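Local coordinates for Serine/threonine-protein kinase Tel1 (Chaetomium thermophilum, PDB 6SKY) that is a serine/threonine kinase of the ATM family that probably senses DNA damage and activates checkpoint signalling by phosphorylating [ST]-Q sites, at residues N1759-A1771 against L1787-V1801. Sequence-based numbering, arbitrary orientation.
Sequences NPNWSQHLAIRLA and LSKVKGFAERAFPFV
F1798 drives its ring into a hole on helix 1762-1771 formed by W1762, S1763, L1766 and A1767, a knob-into-hole fit. With CG of F1798 anti to its own backbone N (chi1 -165°), the ring is carried over to L1766 and W1762. CD2 of L1766 meets the ring edge in plane, 3.5 Å from CZ of F1798, while the W1762 indole lies obliquely beyond, its CH2 4.1 Å from that same CZ. W1762 also packs edge-to-face against W1827, and F1798 touches T1845 of helix 1836-1849. This is alpha-solenoid packing, remote from the kinase active site: helix 1762-1771 and the 1793-1801 part of helix 1793-1808 run in broadly the same direction, crossing at 44°, their axes 8.4 Å apart at closest approach, and the end of helix 1783-1789 fills in beside them. Small residues permit the approach; CB of A1794 rests 3.6 Å from CA of Q1764. Further along, V1801 turns CG1 to A1771 CB at 4.3 Å. Both methyls of L1787 reach the A1767 methyl, with CD1 4.0 Å from CB of A1767, and CB of L1787 packs against CG1 of I1768, the two side chains pointing opposite ways as they pass. Q1764 runs extended over the helix end, its CG 3.6 Å from O of L1787. An alanine here would keep the A1794 contact but is likely to leave the L1787 carbonyl and S1788 without their cover. S1788 OG hydrogen-bonds back to the carbonyls of P1784 and P1785.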
loop_
_atom_site.group_PDB
_atom_site.type_symbol
_atom_site.label_atom_id
_atom_site.label_comp_id
_atom_site.label_asym_id
_atom_site.label_seq_id
_atom_site.Cartn_x
_atom_site.Cartn_y
_atom_site.Cartn_z
ATOM N N ASN A 1759 -6.085 58.032 -8.340
ATOM C CA ASN A 1759 -6.490 58.596 -9.621
ATOM C C ASN A 1759 -5.521 58.169 -10.717
ATOM O O ASN A 1759 -4.322 58.045 -10.470
ATOM C CB ASN A 1759 -6.554 60.119 -9.557
ATOM C CG ASN A 1759 -5.290 60.731 -9.025
ATOM O OD1 ASN A 1759 -4.604 60.133 -8.205
ATOM N ND2 ASN A 1759 -4.973 61.934 -9.485
ATOM N N PRO A 1760 -6.012 57.955 -11.931
ATOM C CA PRO A 1760 -5.179 57.355 -12.980
ATOM C C PRO A 1760 -3.993 58.198 -13.416
ATOM O O PRO A 1760 -3.295 57.829 -14.363
ATOM C CB PRO A 1760 -6.167 57.168 -14.136
ATOM C CG PRO A 1760 -7.497 57.127 -13.489
ATOM C CD PRO A 1760 -7.412 58.088 -12.357
ATOM N N ASN A 1761 -3.756 59.329 -12.759
ATOM C CA ASN A 1761 -2.614 60.177 -13.070
ATOM C C ASN A 1761 -1.730 60.394 -11.852
ATOM O O ASN A 1761 -1.072 61.424 -11.735
ATOM C CB ASN A 1761 -3.074 61.517 -13.636
ATOM C CG ASN A 1761 -3.653 61.392 -15.022
ATOM O OD1 ASN A 1761 -4.849 61.582 -15.226
ATOM N ND2 ASN A 1761 -2.806 61.074 -15.987
ATOM N N TRP A 1762 -1.707 59.430 -10.934
ATOM C CA TRP A 1762 -0.840 59.544 -9.769
ATOM C C TRP A 1762 0.622 59.568 -10.183
ATOM O O TRP A 1762 1.405 60.392 -9.703
ATOM C CB TRP A 1762 -1.109 58.390 -8.809
ATOM C CG TRP A 1762 -0.090 58.237 -7.732
ATOM C CD1 TRP A 1762 0.030 58.989 -6.614
ATOM C CD2 TRP A 1762 0.941 57.251 -7.665
ATOM N NE1 TRP A 1762 1.075 58.544 -5.857
ATOM C CE2 TRP A 1762 1.650 57.474 -6.483
ATOM C CE3 TRP A 1762 1.336 56.205 -8.497
ATOM C CZ2 TRP A 1762 2.727 56.695 -6.112
ATOM C CZ3 TRP A 1762 2.402 55.437 -8.126
ATOM C CH2 TRP A 1762 3.087 55.684 -6.947
ATOM N N SER A 1763 1.002 58.669 -11.089
ATOM C CA SER A 1763 2.397 58.558 -11.489
ATOM C C SER A 1763 2.891 59.835 -12.144
ATOM O O SER A 1763 4.006 60.283 -11.872
ATOM C CB SER A 1763 2.567 57.378 -12.433
ATOM O OG SER A 1763 1.497 57.332 -13.352
ATOM N N GLN A 1764 2.072 60.445 -12.997
ATOM C CA GLN A 1764 2.493 61.641 -13.718
ATOM C C GLN A 1764 2.682 62.820 -12.777
ATOM O O GLN A 1764 3.701 63.521 -12.834
ATOM C CB GLN A 1764 1.466 61.963 -14.794
ATOM C CG GLN A 1764 1.500 63.378 -15.280
ATOM C CD GLN A 1764 0.315 63.695 -16.153
ATOM O OE1 GLN A 1764 -0.302 62.801 -16.723
ATOM N NE2 GLN A 1764 -0.022 64.973 -16.252
ATOM N N HIS A 1765 1.717 63.042 -11.888
ATOM C CA HIS A 1765 1.830 64.125 -10.922
ATOM C C HIS A 1765 3.019 63.922 -9.996
ATOM O O HIS A 1765 3.782 64.859 -9.739
ATOM C CB HIS A 1765 0.538 64.233 -10.122
ATOM C CG HIS A 1765 -0.674 64.469 -10.965
ATOM N ND1 HIS A 1765 -0.629 65.167 -12.152
ATOM C CD2 HIS A 1765 -1.965 64.103 -10.792
ATOM C CE1 HIS A 1765 -1.839 65.214 -12.677
ATOM N NE2 HIS A 1765 -2.667 64.575 -11.872
ATOM N N LEU A 1766 3.201 62.702 -9.486
ATOM C CA LEU A 1766 4.302 62.451 -8.562
ATOM C C LEU A 1766 5.648 62.553 -9.261
ATOM O O LEU A 1766 6.616 63.054 -8.682
ATOM C CB LEU A 1766 4.140 61.084 -7.911
ATOM C CG LEU A 1766 5.183 60.729 -6.862
ATOM C CD1 LEU A 1766 5.186 61.744 -5.758
ATOM C CD2 LEU A 1766 4.899 59.375 -6.307
ATOM N N ALA A 1767 5.730 62.105 -10.511
ATOM C CA ALA A 1767 6.974 62.223 -11.252
ATOM C C ALA A 1767 7.334 63.676 -11.489
ATOM O O ALA A 1767 8.497 64.060 -11.349
ATOM C CB ALA A 1767 6.865 61.471 -12.573
ATOM N N ILE A 1768 6.350 64.506 -11.845
ATOM C CA ILE A 1768 6.623 65.929 -12.021
ATOM C C ILE A 1768 7.060 66.554 -10.705
ATOM O O ILE A 1768 8.025 67.326 -10.656
ATOM C CB ILE A 1768 5.392 66.644 -12.600
ATOM C CG1 ILE A 1768 5.089 66.129 -13.999
ATOM C CG2 ILE A 1768 5.628 68.125 -12.657
ATOM C CD1 ILE A 1768 3.802 66.649 -14.561
ATOM N N ARG A 1769 6.358 66.231 -9.616
ATOM C CA ARG A 1769 6.685 66.804 -8.316
ATOM C C ARG A 1769 8.098 66.444 -7.886
ATOM O O ARG A 1769 8.795 67.260 -7.275
ATOM C CB ARG A 1769 5.675 66.328 -7.280
ATOM C CG ARG A 1769 5.962 66.772 -5.873
ATOM C CD ARG A 1769 5.460 68.171 -5.624
ATOM N NE ARG A 1769 4.712 68.241 -4.376
ATOM C CZ ARG A 1769 5.262 68.429 -3.181
ATOM N NH1 ARG A 1769 4.498 68.473 -2.099
ATOM N NH2 ARG A 1769 6.575 68.575 -3.065
ATOM N N LEU A 1770 8.539 65.223 -8.196
ATOM C CA LEU A 1770 9.893 64.806 -7.850
ATOM C C LEU A 1770 10.923 65.462 -8.756
ATOM O O LEU A 1770 11.940 65.975 -8.281
ATOM C CB LEU A 1770 10.011 63.286 -7.931
ATOM C CG LEU A 1770 9.342 62.483 -6.825
ATOM C CD1 LEU A 1770 9.461 61.009 -7.115
ATOM C CD2 LEU A 1770 9.985 62.816 -5.505
ATOM N N ALA A 1771 10.680 65.454 -10.066
ATOM C CA ALA A 1771 11.659 65.986 -11.002
ATOM C C ALA A 1771 11.839 67.489 -10.848
ATOM O O ALA A 1771 12.913 68.012 -11.158
ATOM C CB ALA A 1771 11.253 65.650 -12.433
ATOM N N LEU A 1787 6.519 64.534 -19.421
ATOM C CA LEU A 1787 5.715 63.759 -18.485
ATOM C C LEU A 1787 4.261 64.190 -18.526
ATOM O O LEU A 1787 3.358 63.357 -18.402
ATOM C CB LEU A 1787 6.272 63.893 -17.070
ATOM C CG LEU A 1787 7.587 63.169 -16.790
ATOM C CD1 LEU A 1787 8.231 63.709 -15.544
ATOM C CD2 LEU A 1787 7.343 61.696 -16.644
ATOM N N SER A 1788 4.010 65.486 -18.719
ATOM C CA SER A 1788 2.634 65.968 -18.731
ATOM C C SER A 1788 1.955 65.743 -20.076
ATOM O O SER A 1788 0.761 65.432 -20.123
ATOM C CB SER A 1788 2.605 67.447 -18.362
ATOM O OG SER A 1788 3.724 68.108 -18.915
ATOM N N LYS A 1789 2.688 65.890 -21.178
ATOM C CA LYS A 1789 2.060 65.777 -22.491
ATOM C C LYS A 1789 1.900 64.324 -22.917
ATOM O O LYS A 1789 0.779 63.843 -23.097
ATOM C CB LYS A 1789 2.875 66.543 -23.531
ATOM C CG LYS A 1789 3.180 67.980 -23.157
ATOM C CD LYS A 1789 1.998 68.895 -23.358
ATOM C CE LYS A 1789 2.449 70.341 -23.319
ATOM N NZ LYS A 1789 1.394 71.267 -23.811
ATOM N N VAL A 1790 3.013 63.607 -23.076
ATOM C CA VAL A 1790 2.970 62.265 -23.639
ATOM C C VAL A 1790 2.210 61.328 -22.714
ATOM O O VAL A 1790 2.338 61.394 -21.486
ATOM C CB VAL A 1790 4.391 61.746 -23.897
ATOM C CG1 VAL A 1790 4.341 60.446 -24.655
ATOM C CG2 VAL A 1790 5.186 62.771 -24.656
ATOM N N LYS A 1791 1.415 60.444 -23.303
ATOM C CA LYS A 1791 0.576 59.525 -22.553
ATOM C C LYS A 1791 1.320 58.223 -22.296
ATOM O O LYS A 1791 1.907 57.644 -23.212
ATOM C CB LYS A 1791 -0.716 59.249 -23.318
ATOM C CG LYS A 1791 -1.428 57.983 -22.903
ATOM C CD LYS A 1791 -2.624 57.716 -23.798
ATOM C CE LYS A 1791 -3.314 56.421 -23.424
ATOM N NZ LYS A 1791 -4.581 56.228 -24.180
ATOM N N GLY A 1792 1.283 57.763 -21.050
ATOM C CA GLY A 1792 1.946 56.534 -20.681
ATOM C C GLY A 1792 3.441 56.636 -20.520
ATOM O O GLY A 1792 4.096 55.608 -20.346
ATOM N N PHE A 1793 4.002 57.839 -20.577
ATOM C CA PHE A 1793 5.436 58.009 -20.406
ATOM C C PHE A 1793 5.833 57.995 -18.942
ATOM O O PHE A 1793 6.923 57.521 -18.604
ATOM C CB PHE A 1793 5.880 59.314 -21.054
ATOM C CG PHE A 1793 7.354 59.541 -21.026
ATOM C CD1 PHE A 1793 8.171 58.960 -21.964
ATOM C CD2 PHE A 1793 7.919 60.362 -20.082
ATOM C CE1 PHE A 1793 9.518 59.177 -21.947
ATOM C CE2 PHE A 1793 9.268 60.578 -20.066
ATOM C CZ PHE A 1793 10.066 59.985 -20.998
ATOM N N ALA A 1794 4.966 58.498 -18.068
ATOM C CA ALA A 1794 5.303 58.588 -16.654
ATOM C C ALA A 1794 5.426 57.212 -16.025
ATOM O O ALA A 1794 6.312 56.983 -15.200
ATOM C CB ALA A 1794 4.259 59.415 -15.922
ATOM N N GLU A 1795 4.556 56.280 -16.400
ATOM C CA GLU A 1795 4.672 54.932 -15.868
ATOM C C GLU A 1795 5.932 54.236 -16.354
ATOM O O GLU A 1795 6.507 53.426 -15.623
ATOM C CB GLU A 1795 3.445 54.110 -16.238
ATOM C CG GLU A 1795 2.203 54.494 -15.470
ATOM C CD GLU A 1795 1.445 55.636 -16.109
ATOM O OE1 GLU A 1795 1.441 55.725 -17.354
ATOM O OE2 GLU A 1795 0.847 56.444 -15.368
ATOM N N ARG A 1796 6.376 54.520 -17.575
ATOM C CA ARG A 1796 7.596 53.895 -18.063
ATOM C C ARG A 1796 8.838 54.534 -17.469
ATOM O O ARG A 1796 9.878 53.878 -17.382
ATOM C CB ARG A 1796 7.663 53.961 -19.589
ATOM C CG ARG A 1796 6.425 53.457 -20.278
ATOM C CD ARG A 1796 6.732 52.805 -21.609
ATOM N NE ARG A 1796 7.461 53.674 -22.526
ATOM C CZ ARG A 1796 6.898 54.608 -23.286
ATOM N NH1 ARG A 1796 5.591 54.812 -23.234
ATOM N NH2 ARG A 1796 7.646 55.348 -24.094
ATOM N N ALA A 1797 8.754 55.793 -17.054
ATOM C CA ALA A 1797 9.918 56.527 -16.590
ATOM C C ALA A 1797 9.972 56.696 -15.084
ATOM O O ALA A 1797 10.940 57.260 -14.581
ATOM C CB ALA A 1797 9.966 57.902 -17.251
ATOM N N PHE A 1798 8.967 56.229 -14.357
ATOM C CA PHE A 1798 8.909 56.458 -12.915
ATOM C C PHE A 1798 10.120 55.937 -12.147
ATOM O O PHE A 1798 10.675 56.696 -11.331
ATOM C CB PHE A 1798 7.606 55.858 -12.386
ATOM C CG PHE A 1798 7.240 56.318 -11.028
ATOM C CD1 PHE A 1798 6.752 57.585 -10.832
ATOM C CD2 PHE A 1798 7.367 55.481 -9.947
ATOM C CE1 PHE A 1798 6.412 58.008 -9.590
ATOM C CE2 PHE A 1798 7.026 55.904 -8.702
ATOM C CZ PHE A 1798 6.548 57.167 -8.523
ATOM N N PRO A 1799 10.575 54.691 -12.327
ATOM C CA PRO A 1799 11.725 54.235 -11.537
ATOM C C PRO A 1799 12.982 55.037 -11.783
ATOM O O PRO A 1799 13.727 55.315 -10.840
ATOM C CB PRO A 1799 11.885 52.782 -11.987
ATOM C CG PRO A 1799 10.583 52.400 -12.463
ATOM C CD PRO A 1799 10.045 53.590 -13.143
ATOM N N PHE A 1800 13.244 55.415 -13.029
ATOM C CA PHE A 1800 14.447 56.172 -13.331
ATOM C C PHE A 1800 14.419 57.535 -12.663
ATOM O O PHE A 1800 15.437 58.005 -12.152
ATOM C CB PHE A 1800 14.602 56.318 -14.838
ATOM C CG PHE A 1800 14.617 55.021 -15.567
ATOM C CD1 PHE A 1800 15.568 54.071 -15.292
ATOM C CD2 PHE A 1800 13.696 54.755 -16.539
ATOM C CE1 PHE A 1800 15.584 52.887 -15.962
ATOM C CE2 PHE A 1800 13.719 53.569 -17.208
ATOM C CZ PHE A 1800 14.665 52.639 -16.916
ATOM N N VAL A 1801 13.255 58.177 -12.641
ATOM C CA VAL A 1801 13.143 59.480 -12.002
ATOM C C VAL A 1801 13.360 59.354 -10.505
ATOM O O VAL A 1801 14.110 60.133 -9.902
ATOM C CB VAL A 1801 11.782 60.115 -12.321
ATOM C CG1 VAL A 1801 11.627 61.414 -11.588
ATOM C CG2 VAL A 1801 11.645 60.337 -13.799
#